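Local coordinates for protein lovastatin nonaketide synthase mokA (Monascus pilosus, PDB 6AD3) that serves as the nonaketide synthase of monacolin K (lovastatin) biosynthesis, building the polyketide iteratively in nine steps, with its condensation domain represented here, at residues W173-T178 with V191-G196; F202-H207 with E217-E222; Y180-G185 with H207-D212. The protein carries 1 engineered substitution. One frame throughout, in Å; residues are numbered along the deposited sequence.

Interaction 1. Residues W173-T178 with V191-G196; sequences WQLVQT and VDFFWG. Engineered in segment 173-178: W173 (natural residue Arg).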
loop_
_atom_site.group_PDB
_atom_site.type_symbol
_atom_site.label_atom_id
_atom_site.label_comp_id
_atom_site.label_asym_id
_atom_site.label_seq_id
_atom_site.Cartn_x
_atom_site.Cartn_y
_atom_site.Cartn_z
ATOM N N TRP A 173 16.525 -2.873 -9.825
ATOM C CA TRP A 173 15.913 -1.837 -10.650
ATOM C C TRP A 173 15.470 -2.342 -12.033
ATOM O O TRP A 173 14.492 -1.834 -12.601
ATOM C CB TRP A 173 16.830 -0.606 -10.748
ATOM C CG TRP A 173 16.974 0.120 -9.445
ATOM C CD1 TRP A 173 18.036 0.071 -8.588
ATOM C CD2 TRP A 173 15.939 0.825 -8.746
ATOM N NE1 TRP A 173 17.781 0.853 -7.478
ATOM C CE2 TRP A 173 16.472 1.249 -7.518
ATOM C CE3 TRP A 173 14.624 1.184 -9.071
ATOM C CZ2 TRP A 173 15.712 1.958 -6.581
ATOM C CZ3 TRP A 173 13.875 1.892 -8.161
ATOM C CH2 TRP A 173 14.405 2.250 -6.919
ATOM N N GLN A 174 16.082 -3.426 -12.525
ATOM C CA GLN A 174 15.541 -4.109 -13.708
ATOM C C GLN A 174 14.178 -4.785 -13.418
ATOM O O GLN A 174 13.230 -4.676 -14.214
ATOM C CB GLN A 174 16.539 -5.170 -14.241
ATOM C CG GLN A 174 17.766 -4.579 -14.921
ATOM C CD GLN A 174 18.956 -5.565 -14.997
ATOM O OE1 GLN A 174 20.103 -5.147 -15.201
ATOM N NE2 GLN A 174 18.688 -6.858 -14.811
ATOM N N LEU A 175 14.039 -5.347 -12.215
ATOM C CA LEU A 175 12.779 -5.990 -11.812
ATOM C C LEU A 175 11.661 -4.955 -11.618
ATOM O O LEU A 175 10.520 -5.204 -11.979
ATOM C CB LEU A 175 12.969 -6.823 -10.547
ATOM C CG LEU A 175 13.817 -8.088 -10.667
ATOM C CD1 LEU A 175 14.071 -8.693 -9.292
ATOM C CD2 LEU A 175 13.175 -9.133 -11.572
ATOM N N VAL A 176 12.040 -3.734 -11.274
ATOM C CA VAL A 176 11.099 -2.643 -11.174
ATOM C C VAL A 176 10.462 -2.340 -12.524
ATOM O O VAL A 176 9.283 -1.966 -12.593
ATOM C CB VAL A 176 11.758 -1.380 -10.526
ATOM C CG1 VAL A 176 10.892 -0.145 -10.684
ATOM C CG2 VAL A 176 12.023 -1.651 -9.065
ATOM N N GLN A 177 11.209 -2.594 -13.591
ATOM C CA GLN A 177 10.746 -2.344 -14.970
ATOM C C GLN A 177 10.274 -3.612 -15.670
ATOM O O GLN A 177 10.065 -3.627 -16.896
ATOM C CB GLN A 177 11.872 -1.729 -15.818
ATOM C CG GLN A 177 12.381 -0.404 -15.338
ATOM C CD GLN A 177 11.292 0.635 -15.182
ATOM O OE1 GLN A 177 10.393 0.747 -16.013
ATOM N NE2 GLN A 177 11.406 1.435 -14.157
ATOM N N THR A 178 10.005 -4.660 -14.921
ATOM C CA THR A 178 9.685 -5.925 -15.558
ATOM C C THR A 178 8.305 -5.871 -16.254
ATOM O O THR A 178 7.434 -5.074 -15.899
ATOM C CB THR A 178 9.765 -7.093 -14.551
ATOM O OG1 THR A 178 9.963 -8.337 -15.277
ATOM C CG2 THR A 178 8.522 -7.154 -13.783
ATOM N N VAL A 191 13.481 -13.692 -6.526
ATOM C CA VAL A 191 14.886 -13.679 -6.936
ATOM C C VAL A 191 15.788 -13.482 -5.739
ATOM O O VAL A 191 15.617 -12.515 -4.963
ATOM C CB VAL A 191 15.167 -12.586 -7.974
ATOM C CG1 VAL A 191 16.647 -12.630 -8.385
ATOM C CG2 VAL A 191 14.243 -12.734 -9.152
ATOM N N ASP A 192 16.775 -14.378 -5.598
ATOM C CA ASP A 192 17.810 -14.268 -4.569
ATOM C C ASP A 192 19.088 -13.870 -5.248
ATOM O O ASP A 192 19.690 -14.706 -5.968
ATOM C CB ASP A 192 17.995 -15.634 -3.858
ATOM C CG ASP A 192 19.208 -15.663 -2.904
ATOM O OD1 ASP A 192 19.736 -14.587 -2.554
ATOM O OD2 ASP A 192 19.648 -16.794 -2.552
ATOM N N PHE A 193 19.369 -12.567 -5.275
ATOM C CA PHE A 193 20.676 -12.082 -5.826
ATOM C C PHE A 193 21.739 -12.299 -4.759
ATOM O O PHE A 193 21.559 -11.910 -3.613
ATOM C CB PHE A 193 20.634 -10.583 -6.158
ATOM C CG PHE A 193 19.721 -10.219 -7.281
ATOM C CD1 PHE A 193 20.068 -10.469 -8.590
ATOM C CD2 PHE A 193 18.533 -9.532 -7.023
ATOM C CE1 PHE A 193 19.252 -10.066 -9.643
ATOM C CE2 PHE A 193 17.695 -9.153 -8.052
ATOM C CZ PHE A 193 18.036 -9.393 -9.356
ATOM N N PHE A 194 22.896 -12.906 -5.112
ATOM C CA PHE A 194 23.863 -13.258 -4.080
ATOM C C PHE A 194 25.285 -12.964 -4.538
ATOM O O PHE A 194 25.569 -12.986 -5.727
ATOM C CB PHE A 194 23.714 -14.727 -3.664
ATOM C CG PHE A 194 24.189 -15.727 -4.692
ATOM C CD1 PHE A 194 23.359 -16.136 -5.717
ATOM C CD2 PHE A 194 25.483 -16.236 -4.639
ATOM C CE1 PHE A 194 23.707 -17.169 -6.536
ATOM C CE2 PHE A 194 25.854 -17.260 -5.491
ATOM C CZ PHE A 194 24.982 -17.693 -6.472
ATOM N N TRP A 195 26.112 -12.564 -3.583
ATOM C CA TRP A 195 27.504 -12.153 -3.860
ATOM C C TRP A 195 28.313 -12.265 -2.599
ATOM O O TRP A 195 27.767 -12.438 -1.507
ATOM C CB TRP A 195 27.551 -10.733 -4.375
ATOM C CG TRP A 195 27.187 -9.701 -3.351
ATOM C CD1 TRP A 195 28.049 -8.962 -2.581
ATOM C CD2 TRP A 195 25.873 -9.181 -3.089
ATOM N NE1 TRP A 195 27.344 -8.075 -1.805
ATOM C CE2 TRP A 195 26.005 -8.231 -2.054
ATOM C CE3 TRP A 195 24.587 -9.554 -3.498
ATOM C CZ2 TRP A 195 24.899 -7.561 -1.497
ATOM C CZ3 TRP A 195 23.497 -8.929 -2.918
ATOM C CH2 TRP A 195 23.665 -7.908 -1.955
ATOM N N GLY A 196 29.626 -12.065 -2.730
ATOM C CA GLY A 196 30.488 -11.920 -1.568
ATOM C C GLY A 196 30.437 -13.110 -0.638
ATOM O O GLY A 196 30.292 -14.253 -1.082
#
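L175 meets V191 and F193 through a single methyl, CD1, which touches both strand residues. L175 CD1 lies 3.9 Å from F193 CE2 and 4.0 Å from V191 CG2. L175 and F193 reach toward one another from opposite directions, and the methyl arrives at the edge of the phenyl ring, near its plane, close to CE2 and CZ. L175 holds CG beside its backbone N (chi1 -69°) and CD1 anti to CA (chi2 172°), an extended leucine that carries its tip from the helix to the strand. V191 does double duty: while CG2 receives L175, its other methyl, CG1, lies 3.5 Å above the plane of the F193 ring, over its centre, so one face of the phenyl rests on a branched residue two places earlier on the same side of the strand.

Farther out, V203 of strand 199-206 touches both L175 and F193, and A168, one of the earlier residues of the same helix, also packs on F193. The arrangement joins helix 165-176 to strand 188-195 within the beta-alpha-beta crossover from strand 157-161. A long, branched leucine suits the span, received by a valine methyl and by the edge of a phenyl ring. Only apolar carbon meets carbon, over a summed buried area of 106 Å², so burial and dispersion, with no directional bond, hold this end of the helix to the strand.

Interaction 2. Residues F202-H207 with E217-E222; sequences FVVAYH and ENIFVE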
loop_
_atom_site.group_PDB
_atom_site.type_symbol
_atom_site.label_atom_id
_atom_site.label_comp_id
_atom_site.label_asym_id
_atom_site.label_seq_id
_atom_site.Cartn_x
_atom_site.Cartn_y
_atom_site.Cartn_z
ATOM N N PHE A 202 17.170 -10.460 -1.539
ATOM C CA PHE A 202 16.052 -11.324 -1.876
ATOM C C PHE A 202 14.876 -10.450 -2.248
ATOM O O PHE A 202 14.486 -9.579 -1.474
ATOM C CB PHE A 202 15.681 -12.183 -0.677
ATOM C CG PHE A 202 14.448 -13.006 -0.885
ATOM C CD1 PHE A 202 14.313 -13.762 -2.020
ATOM C CD2 PHE A 202 13.425 -12.982 0.025
ATOM C CE1 PHE A 202 13.162 -14.489 -2.256
ATOM C CE2 PHE A 202 12.277 -13.735 -0.181
ATOM C CZ PHE A 202 12.108 -14.397 -1.380
ATOM N N VAL A 203 14.403 -10.592 -3.479
ATOM C CA VAL A 203 13.409 -9.711 -4.029
ATOM C C VAL A 203 12.122 -10.497 -4.286
ATOM O O VAL A 203 12.125 -11.529 -4.985
ATOM C CB VAL A 203 13.895 -9.055 -5.359
ATOM C CG1 VAL A 203 12.849 -8.061 -5.916
ATOM C CG2 VAL A 203 15.235 -8.354 -5.167
ATOM N N VAL A 204 11.019 -9.932 -3.799
ATOM C CA VAL A 204 9.696 -10.308 -4.146
ATOM C C VAL A 204 9.053 -9.188 -4.968
ATOM O O VAL A 204 8.887 -8.060 -4.502
ATOM C CB VAL A 204 8.833 -10.579 -2.885
ATOM C CG1 VAL A 204 7.393 -10.837 -3.290
ATOM C CG2 VAL A 204 9.393 -11.723 -2.069
ATOM N N ALA A 205 8.757 -9.491 -6.229
ATOM C CA ALA A 205 8.139 -8.557 -7.096
ATOM C C ALA A 205 6.816 -9.134 -7.580
ATOM O O ALA A 205 6.705 -10.320 -7.835
ATOM C CB ALA A 205 9.026 -8.235 -8.252
ATOM N N TYR A 206 5.822 -8.283 -7.679
ATOM C CA TYR A 206 4.467 -8.718 -7.981
ATOM C C TYR A 206 3.694 -7.719 -8.795
ATOM O O TYR A 206 3.743 -6.497 -8.571
ATOM C CB TYR A 206 3.681 -9.084 -6.719
ATOM C CG TYR A 206 3.591 -7.990 -5.676
ATOM C CD1 TYR A 206 4.605 -7.803 -4.757
ATOM C CD2 TYR A 206 2.411 -7.237 -5.524
ATOM C CE1 TYR A 206 4.486 -6.845 -3.751
ATOM C CE2 TYR A 206 2.280 -6.308 -4.523
ATOM C CZ TYR A 206 3.316 -6.092 -3.662
ATOM O OH TYR A 206 3.186 -5.161 -2.675
ATOM N N HIS A 207 2.958 -8.265 -9.768
ATOM C CA HIS A 207 1.858 -7.551 -10.368
ATOM C C HIS A 207 0.840 -7.235 -9.297
ATOM O O HIS A 207 0.649 -8.007 -8.351
ATOM C CB HIS A 207 1.230 -8.359 -11.497
ATOM C CG HIS A 207 0.220 -7.591 -12.288
ATOM N ND1 HIS A 207 0.517 -6.926 -13.460
ATOM C CD2 HIS A 207 -1.093 -7.398 -12.069
ATOM C CE1 HIS A 207 -0.564 -6.324 -13.902
ATOM N NE2 HIS A 207 -1.549 -6.572 -13.065
ATOM N N GLU A 217 4.765 -10.345 3.305
ATOM C CA GLU A 217 5.109 -10.891 4.633
ATOM C C GLU A 217 4.862 -12.382 4.648
ATOM O O GLU A 217 5.723 -13.172 5.113
ATOM C CB GLU A 217 4.258 -10.208 5.719
ATOM C CG GLU A 217 4.591 -8.731 5.954
ATOM C CD GLU A 217 3.506 -7.953 6.726
ATOM O OE1 GLU A 217 3.591 -6.686 6.790
ATOM O OE2 GLU A 217 2.466 -8.537 7.100
ATOM N N ASN A 218 3.691 -12.793 4.148
ATOM C CA ASN A 218 3.301 -14.205 4.197
ATOM C C ASN A 218 4.305 -15.045 3.371
ATOM O O ASN A 218 4.602 -16.169 3.735
ATOM C CB ASN A 218 1.879 -14.430 3.669
ATOM C CG ASN A 218 0.789 -13.927 4.611
ATOM O OD1 ASN A 218 -0.421 -13.960 4.264
ATOM N ND2 ASN A 218 1.169 -13.588 5.828
ATOM N N ILE A 219 4.733 -14.543 2.206
ATOM C CA ILE A 219 5.685 -15.311 1.371
ATOM C C ILE A 219 6.982 -15.581 2.150
ATOM O O ILE A 219 7.510 -16.713 2.136
ATOM C CB ILE A 219 6.002 -14.546 0.059
ATOM C CG1 ILE A 219 4.770 -14.600 -0.861
ATOM C CG2 ILE A 219 7.233 -15.117 -0.615
ATOM C CD1 ILE A 219 4.773 -13.596 -1.993
ATOM N N PHE A 220 7.537 -14.530 2.768
ATOM C CA PHE A 220 8.773 -14.664 3.524
ATOM C C PHE A 220 8.564 -15.694 4.630
ATOM O O PHE A 220 9.376 -16.582 4.826
ATOM C CB PHE A 220 9.189 -13.328 4.144
ATOM C CG PHE A 220 10.065 -12.447 3.260
ATOM C CD1 PHE A 220 9.500 -11.627 2.250
ATOM C CD2 PHE A 220 11.418 -12.221 3.599
ATOM C CE1 PHE A 220 10.284 -10.656 1.550
ATOM C CE2 PHE A 220 12.177 -11.214 2.922
ATOM C CZ PHE A 220 11.570 -10.320 2.026
ATOM N N VAL A 221 7.484 -15.553 5.379
ATOM C CA VAL A 221 7.217 -16.443 6.497
ATOM C C VAL A 221 7.023 -17.911 6.074
ATOM O O VAL A 221 7.544 -18.819 6.710
ATOM C CB VAL A 221 6.013 -15.894 7.325
ATOM C CG1 VAL A 221 5.456 -16.949 8.239
ATOM C CG2 VAL A 221 6.453 -14.677 8.081
ATOM N N GLU A 222 6.292 -18.148 4.982
ATOM C CA GLU A 222 6.131 -19.503 4.474
ATOM C C GLU A 222 7.439 -20.071 3.974
ATOM O O GLU A 222 7.782 -21.213 4.289
ATOM C CB GLU A 222 5.051 -19.577 3.399
ATOM C CG GLU A 222 3.625 -19.432 3.957
ATOM C CD GLU A 222 2.527 -19.947 3.007
ATOM O OE1 GLU A 222 1.370 -19.937 3.436
ATOM O OE2 GLU A 222 2.823 -20.487 1.929
#
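The helix that presents I219 and F220 to V204 and F202 is held by backbone bonds, the shortest in this stretch running from E222 N to N218 O at 2.9 Å; across the contact itself no hydrogen bond forms, and the meeting is wholly apolar. Its centre is a T-shaped (edge-to-face) pair. F202 turns its ring edge to one face of F220, with CE2 about 3.9 Å above the F220 plane and over its centre. The centroids are 5.0 Å apart and the planes stand at 72°. The closest atoms are F202 CD2 and F220 CE2, 3.6 Å apart, so ring hydrogens of F202 face the pi cloud of F220. The two phenyl side chains run past one another, each headed toward the other's backbone. In F202, CG anti to the backbone N (chi1 174°) places the ring where its CD2 and CE2 edge meets the F220 face, whereas F220 leaves the flank of its helix and bends its far end back toward the strand.

V204 works with both methyls. CG2 comes to 3.9 Å from F220 CE1, an oblique approach to the ring, while CG1 meets I219 CD1 at 4.0 Å. A beta-branched valine suits a strand and offers two methyls to two helix partners; isoleucine, with its extended CD1, covers the distance from the helix.

The strand 202-206 and helix 217-222 axes pass 10.3 Å apart, steeply inclined, with 137° between their N-to-C directions. Helix 213-227 thus lies on one face of the mixed sheet, with F220 also touching M104 of strand 100-107, while V203 points away from it toward L175 and Y172 of helix 165-176. The strand is therefore sandwiched between the two helices, and E222 on helix 213-227 forms a salt bridge with R125.

Interaction 3. Residues Y180-G185 with H207-D212; sequences YDITAG and HRFVGD
The imidazole of H207 is held by I182 over one face, while Y180 covers the root of the same residue. I182 CG2 sits 3.6 Å from the H207 ring centroid, 19° off the normal, a CH-pi contact in which the nearest ring atom is ND1. I182 stands with CG1 between its backbone N and carbonyl carbon (chi1 64°), the crowded position, and this rotamer splits its branches: CG2 goes to the histidine, and I182 CD1 reaches F209 CE2 at 3.7 Å.

Y180 lays its ring across the backbone of H207. H207 CB makes a second CH-pi contact, 4.3 Å from the Y180 centroid, and H207 N lies 3.6 Å above the tyrosine plane, toward the rim. H207 keeps CG anti to its own N (chi1 -171°), and its NE2 ends 3.5 Å above the centre of the F209 ring, an edge-to-face meeting of the two rings. Ring faces thus give CH groups and an imidazole edge something to rest on, and branched isoleucine supplies two methyls at once.

R208 turns away: its NH2 donates to G211 O at 2.8 Å. Its NH1 forms a salt bridge with E462, and F368 makes a cation-pi contact with the arginine, while D212 caps the following helix and pairs with R357. HRFVGD matches the HHxxxDG signature of condensation domains: H207 is the first histidine, R208 replaces the second, and D212 is the aspartate.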
loop_
_atom_site.group_PDB
_atom_site.type_symbol
_atom_site.label_atom_id
_atom_site.label_comp_id
_atom_site.label_asym_id
_atom_site.label_seq_id
_atom_site.Cartn_x
_atom_site.Cartn_y
_atom_site.Cartn_z
ATOM N N TYR A 180 5.193 -7.898 -16.847
ATOM C CA TYR A 180 4.448 -9.084 -16.459
ATOM C C TYR A 180 3.515 -9.513 -17.597
ATOM O O TYR A 180 2.723 -8.716 -18.063
ATOM C CB TYR A 180 3.636 -8.802 -15.206
ATOM C CG TYR A 180 4.479 -8.659 -13.981
ATOM C CD1 TYR A 180 5.132 -9.726 -13.462
ATOM C CD2 TYR A 180 4.590 -7.442 -13.329
ATOM C CE1 TYR A 180 5.961 -9.598 -12.337
ATOM C CE2 TYR A 180 5.449 -7.275 -12.249
ATOM C CZ TYR A 180 6.108 -8.369 -11.738
ATOM O OH TYR A 180 6.960 -8.244 -10.672
ATOM N N ASP A 181 3.625 -10.753 -18.042
ATOM C CA ASP A 181 2.666 -11.274 -19.048
ATOM C C ASP A 181 1.484 -11.943 -18.322
ATOM O O ASP A 181 1.425 -13.189 -18.180
ATOM C CB ASP A 181 3.368 -12.255 -19.965
ATOM C CG ASP A 181 2.470 -12.753 -21.118
ATOM O OD1 ASP A 181 1.309 -12.327 -21.213
ATOM O OD2 ASP A 181 2.949 -13.608 -21.886
ATOM N N ILE A 182 0.582 -11.132 -17.789
ATOM C CA ILE A 182 -0.429 -11.700 -16.865
ATOM C C ILE A 182 -1.387 -12.681 -17.556
ATOM O O ILE A 182 -1.885 -13.614 -16.919
ATOM C CB ILE A 182 -1.212 -10.610 -16.094
ATOM C CG1 ILE A 182 -2.030 -9.748 -17.030
ATOM C CG2 ILE A 182 -0.242 -9.739 -15.290
ATOM C CD1 ILE A 182 -2.981 -8.831 -16.313
ATOM N N THR A 183 -1.589 -12.519 -18.875
ATOM C CA THR A 183 -2.383 -13.444 -19.613
ATOM C C THR A 183 -1.869 -14.854 -19.480
ATOM O O THR A 183 -2.654 -15.782 -19.374
ATOM C CB THR A 183 -2.450 -13.088 -21.124
ATOM O OG1 THR A 183 -2.748 -11.693 -21.270
ATOM C CG2 THR A 183 -3.552 -13.881 -21.763
ATOM N N ALA A 184 -0.559 -15.004 -19.392
ATOM C CA ALA A 184 0.090 -16.306 -19.339
ATOM C C ALA A 184 0.389 -16.779 -17.894
ATOM O O ALA A 184 1.202 -17.696 -17.694
ATOM C CB ALA A 184 1.383 -16.262 -20.158
ATOM N N GLY A 185 -0.070 -16.002 -16.914
ATOM C CA GLY A 185 0.209 -16.300 -15.527
ATOM C C GLY A 185 1.600 -15.930 -15.073
ATOM O O GLY A 185 2.053 -16.393 -14.041
ATOM N N HIS A 207 2.958 -8.265 -9.768
ATOM C CA HIS A 207 1.858 -7.551 -10.368
ATOM C C HIS A 207 0.840 -7.235 -9.297
ATOM O O HIS A 207 0.649 -8.007 -8.351
ATOM C CB HIS A 207 1.230 -8.359 -11.497
ATOM C CG HIS A 207 0.220 -7.591 -12.288
ATOM N ND1 HIS A 207 0.517 -6.926 -13.460
ATOM C CD2 HIS A 207 -1.093 -7.398 -12.069
ATOM C CE1 HIS A 207 -0.564 -6.324 -13.902
ATOM N NE2 HIS A 207 -1.549 -6.572 -13.065
ATOM N N ARG A 208 0.168 -6.090 -9.458
ATOM C CA ARG A 208 -0.873 -5.645 -8.521
ATOM C C ARG A 208 -1.889 -6.734 -8.204
ATOM O O ARG A 208 -2.346 -6.820 -7.087
ATOM C CB ARG A 208 -1.578 -4.436 -9.101
ATOM C CG ARG A 208 -2.829 -3.939 -8.364
ATOM C CD ARG A 208 -2.511 -3.200 -7.101
ATOM N NE ARG A 208 -2.049 -4.075 -6.025
ATOM C CZ ARG A 208 -1.583 -3.646 -4.861
ATOM N NH1 ARG A 208 -1.484 -2.360 -4.617
ATOM N NH2 ARG A 208 -1.199 -4.503 -3.927
ATOM N N PHE A 209 -2.301 -7.505 -9.207
ATOM C CA PHE A 209 -3.415 -8.377 -9.034
ATOM C C PHE A 209 -3.152 -9.557 -8.061
ATOM O O PHE A 209 -4.115 -10.240 -7.663
ATOM C CB PHE A 209 -3.866 -8.971 -10.372
ATOM C CG PHE A 209 -4.474 -7.991 -11.342
ATOM C CD1 PHE A 209 -4.742 -6.688 -10.986
ATOM C CD2 PHE A 209 -4.711 -8.385 -12.663
ATOM C CE1 PHE A 209 -5.182 -5.793 -11.908
ATOM C CE2 PHE A 209 -5.162 -7.474 -13.587
ATOM C CZ PHE A 209 -5.453 -6.195 -13.196
ATOM N N VAL A 210 -1.888 -9.859 -7.760
ATOM C CA VAL A 210 -1.525 -11.108 -7.041
ATOM C C VAL A 210 -0.906 -10.906 -5.673
ATOM O O VAL A 210 -0.592 -11.880 -5.003
ATOM C CB VAL A 210 -0.641 -12.061 -7.871
ATOM C CG1 VAL A 210 -1.359 -12.424 -9.183
ATOM C CG2 VAL A 210 0.722 -11.422 -8.174
ATOM N N GLY A 211 -0.719 -9.654 -5.270
ATOM C CA GLY A 211 -0.067 -9.391 -4.007
ATOM C C GLY A 211 -0.409 -8.109 -3.315
ATOM O O GLY A 211 -1.253 -7.330 -3.775
ATOM N N ASP A 212 0.225 -7.937 -2.142
ATOM C CA ASP A 212 0.145 -6.703 -1.327
ATOM C C ASP A 212 1.062 -6.892 -0.127
ATOM O O ASP A 212 1.793 -7.862 -0.074
ATOM C CB ASP A 212 -1.326 -6.343 -0.885
ATOM C CG ASP A 212 -1.982 -7.374 0.055
ATOM O OD1 ASP A 212 -1.303 -8.187 0.719
ATOM O OD2 ASP A 212 -3.234 -7.322 0.176
#

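From the N terminus, the chain leaves helix 165-176, runs through the loop holding 180-185, and returns along strand 188-195, where interaction 1 closes the loop from helix to strand within the crossover. It then turns into strand 199-206, which pairs with 188-195, and the loop 207-212 comes back to 180-185, closing interaction 3. Interaction 2 closes last, when helix 213-227 folds onto strand 199-206. Interaction 3 crosses both others in sequence, while 1 and 2 follow in series. H207 is common to 2 and 3, and a probable strand bond between V191 O and V203 N joins 1 to 2. Together they tie two helices on opposite faces of the mixed sheet to the signature loop at the end of its central strand.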